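Local coordinates for protein cyclase (Uncultured organism, PDB 5IBZ) that belongs to the putative cyclase family, may have arylformamidase activity, and binds acetylphosphate in the crystal, at residues 104-109 with 314-319. Numbering follows the deposited sequence.
Sequences IYMPLQ and GSPLNP
Where the strand 97-107 leaves its ribbon and turns toward the acetylphosphate pocket, M106, L108 and Q109 pack against G314 and P316 of 314-316, the outermost strand at one end of the central mixed sheet in this chain. The closest CA pair is L108 CA and S315 CA, 5.1 Å apart, and the two segments meet by van der Waals packing, with the proline ring as the main platform. M106, a selenomethionine, sets its CG between the backbone N and the carbonyl carbon (chi1 65°), runs extended through chi2 and then turns about the CG-SE bond, which carries CE to within 3.9 Å of P316 CB. L108 reaches the same ring at CD, one atom beyond CG from the CB that M106 touches, its CD2 lying 3.7 Å from P316 CD. The fork of L108 thus spans two residues, since CD1 rests 3.8 Å from G314 O, a buried carbonyl oxygen that finds no polar partner in the model. Q109 starts off away from the strand, but the bend at chi2 (71°) folds its amide back, bringing NE2 to 4.0 Å from G314 N, a packing distance; OE1 accepts a hydrogen bond from the backbone N of D102 of the second subunit. The S315 side chain points away from 104-109, while its backbone pairs with W114; OG donates to P316 O at 2.7 Å, on a carbonyl lone pair (C=O...OG 132°), and accepts from L307 N. The 104-107 portion pairs antiparallel with a strand of the second subunit. In this arrangement the last turn out of an intersubunit beta ribbon packs against the outermost strand, within this chain, of the central mixed sheet, beside the acetylphosphate pocket, where Q109 touches R69 and D115 and its side chain lies about 5 Å from the ligand.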
ATOM      1  N   ILE B 104       3.395  -3.155   5.643  1.00  9.78           N
ATOM      2  CA  ILE B 104       3.576  -1.723   5.744  1.00 11.68           C
ATOM      3  C   ILE B 104       3.471  -1.093   4.355  1.00 12.45           C
ATOM      4  O   ILE B 104       3.905  -1.685   3.353  1.00 11.02           O
ATOM      5  CB  ILE B 104       4.939  -1.374   6.382  1.00 12.18           C
ATOM      6  CG1 ILE B 104       5.028   0.116   6.716  1.00 20.39           C
ATOM      7  CG2 ILE B 104       6.084  -1.772   5.478  1.00 13.35           C
ATOM      8  CD1 ILE B 104       4.771   0.416   8.165  1.00 28.88           C
ATOM      9  N   TYR B 105       2.841   0.083   4.311  1.00 10.97           N
ATOM     10  CA  TYR B 105       2.887   0.980   3.155  1.00  9.66           C
ATOM     11  C   TYR B 105       3.569   2.236   3.632  1.00  9.62           C
ATOM     12  O   TYR B 105       3.091   2.873   4.554  1.00 11.70           O
ATOM     13  CB  TYR B 105       1.492   1.336   2.620  1.00  9.43           C
ATOM     14  CG  TYR B 105       1.522   2.125   1.326  1.00 12.42           C
ATOM     15  CD1 TYR B 105       2.005   1.560   0.163  1.00 13.79           C
ATOM     16  CD2 TYR B 105       1.063   3.426   1.270  1.00 16.95           C
ATOM     17  CE1 TYR B 105       2.021   2.283  -1.035  1.00 16.74           C
ATOM     18  CE2 TYR B 105       1.076   4.145   0.087  1.00 13.41           C
ATOM     19  CZ  TYR B 105       1.545   3.567  -1.057  1.00 15.62           C
ATOM     20  OH  TYR B 105       1.563   4.263  -2.259  1.00 15.65           O
HETATM   21  N   MSE B 106       4.673   2.635   3.023  1.00 12.35           N
HETATM   22  CA  MSE B 106       5.248   3.901   3.448  1.00 12.58           C
HETATM   23  C   MSE B 106       6.048   4.591   2.377  1.00 11.42           C
HETATM   24  O   MSE B 106       6.601   3.932   1.480  1.00 12.39           O
HETATM   25  CB  MSE B 106       6.160   3.685   4.664  1.00 12.28           C
HETATM   26  CG  MSE B 106       7.364   2.846   4.366  1.00 13.42           C
HETATM   27 SE   MSE B 106       8.437   2.479   5.954  0.51 13.85          SE
HETATM   28  CE  MSE B 106       9.097   4.247   6.395  1.00 11.04           C
ATOM     29  N   PRO B 107       6.141   5.915   2.482  1.00 11.82           N
ATOM     30  CA  PRO B 107       7.162   6.577   1.695  1.00 12.77           C
ATOM     31  C   PRO B 107       8.534   6.187   2.207  1.00  9.88           C
ATOM     32  O   PRO B 107       8.735   6.089   3.420  1.00  9.86           O
ATOM     33  CB  PRO B 107       6.899   8.073   1.936  1.00 13.72           C
ATOM     34  CG  PRO B 107       5.671   8.171   2.767  1.00 13.86           C
ATOM     35  CD  PRO B 107       5.515   6.840   3.444  1.00 11.61           C
ATOM     36  N   LEU B 108       9.485   5.997   1.313  1.00  8.58           N
ATOM     37  CA  LEU B 108      10.837   5.712   1.754  1.00  8.12           C
ATOM     38  C   LEU B 108      11.482   6.972   2.319  1.00 10.81           C
ATOM     39  O   LEU B 108      12.507   6.878   2.976  1.00 13.86           O
ATOM     40  CB  LEU B 108      11.655   5.108   0.606  1.00 10.05           C
ATOM     41  CG  LEU B 108      11.100   3.781   0.098  1.00 10.79           C
ATOM     42  CD1 LEU B 108      11.987   3.214  -1.024  1.00 13.44           C
ATOM     43  CD2 LEU B 108      10.977   2.742   1.201  1.00 14.71           C
ATOM     44  N   GLN B 109      10.858   8.128   2.088  1.00 10.86           N
ATOM     45  CA  GLN B 109      11.252   9.386   2.730  1.00 12.91           C
ATOM     46  C   GLN B 109      10.278   9.723   3.863  1.00 10.58           C
ATOM     47  O   GLN B 109      10.112  10.892   4.220  1.00 12.33           O
ATOM     48  CB  GLN B 109      11.279  10.554   1.713  1.00 13.69           C
ATOM     49  CG  GLN B 109      12.307  10.444   0.591  1.00 12.94           C
ATOM     50  CD  GLN B 109      11.990   9.369  -0.443  1.00 12.02           C
ATOM     51  OE1 GLN B 109      10.911   9.350  -1.019  1.00 14.93           O
ATOM     52  NE2 GLN B 109      12.923   8.423  -0.618  1.00 14.58           N
ATOM     53  N   GLY B 314      16.192   6.355  -1.650  1.00  8.46           N
ATOM     54  CA  GLY B 314      16.457   6.533  -0.230  1.00  7.46           C
ATOM     55  C   GLY B 314      15.983   5.299   0.503  1.00  9.32           C
ATOM     56  O   GLY B 314      15.521   4.343  -0.108  1.00  9.64           O
ATOM     57  N   SER B 315      16.057   5.327   1.822  1.00  9.56           N
ATOM     58  CA  SER B 315      15.665   4.184   2.623  1.00  8.24           C
ATOM     59  C   SER B 315      15.330   4.585   4.040  1.00  6.46           C
ATOM     60  O   SER B 315      15.986   5.469   4.585  1.00  8.20           O
ATOM     61  CB  SER B 315      16.801   3.181   2.682  1.00 12.00           C
ATOM     62  OG  SER B 315      16.451   2.076   3.487  1.00  9.77           O
ATOM     63  N   PRO B 316      14.354   3.904   4.655  1.00  9.02           N
ATOM     64  CA  PRO B 316      14.233   3.953   6.110  1.00  6.48           C
ATOM     65  C   PRO B 316      15.381   3.212   6.743  1.00  7.37           C
ATOM     66  O   PRO B 316      16.078   2.420   6.099  1.00  9.24           O
ATOM     67  CB  PRO B 316      12.885   3.267   6.397  1.00 10.78           C
ATOM     68  CG  PRO B 316      12.608   2.468   5.233  1.00 16.74           C
ATOM     69  CD  PRO B 316      13.298   3.079   4.047  1.00 11.23           C
ATOM     70  N   LEU B 317      15.617   3.505   8.007  1.00 10.15           N
ATOM     71  CA  LEU B 317      16.623   2.757   8.739  1.00 11.33           C
ATOM     72  C   LEU B 317      16.427   2.921  10.227  1.00  8.93           C
ATOM     73  O   LEU B 317      15.588   3.685  10.679  1.00  9.73           O
ATOM     74  CB  LEU B 317      18.017   3.194   8.339  1.00 12.99           C
ATOM     75  CG  LEU B 317      18.420   4.570   8.835  1.00  9.88           C
ATOM     76  CD1 LEU B 317      19.957   4.597   9.002  1.00 13.49           C
ATOM     77  CD2 LEU B 317      18.008   5.633   7.866  1.00 11.07           C
ATOM     78  N   ASN B 318      17.214   2.137  10.964  1.00  7.76           N
ATOM     79  CA  ASN B 318      17.305   2.262  12.405  1.00  7.61           C
ATOM     80  C   ASN B 318      18.778   2.447  12.740  1.00  7.96           C
ATOM     81  O   ASN B 318      19.503   1.484  12.974  1.00  8.91           O
ATOM     82  CB  ASN B 318      16.725   1.042  13.096  1.00  8.88           C
ATOM     83  CG  ASN B 318      16.781   1.154  14.579  1.00  8.55           C
ATOM     84  OD1 ASN B 318      17.085   2.208  15.116  1.00  9.36           O
ATOM     85  ND2 ASN B 318      16.517   0.060  15.260  1.00  9.80           N
ATOM     86  N   PRO B 319      19.248   3.695  12.713  1.00  7.25           N
ATOM     87  CA  PRO B 319      20.681   3.887  13.014  1.00  6.62           C
ATOM     88  C   PRO B 319      20.996   3.565  14.472  1.00  8.78           C
ATOM     89  O   PRO B 319      20.267   4.056  15.351  1.00  9.41           O
ATOM     90  CB  PRO B 319      20.906   5.382  12.730  1.00  7.41           C
ATOM     91  CG  PRO B 319      19.586   5.912  12.211  1.00  9.09           C
ATOM     92  CD  PRO B 319      18.527   4.965  12.668  1.00  7.58           C
TER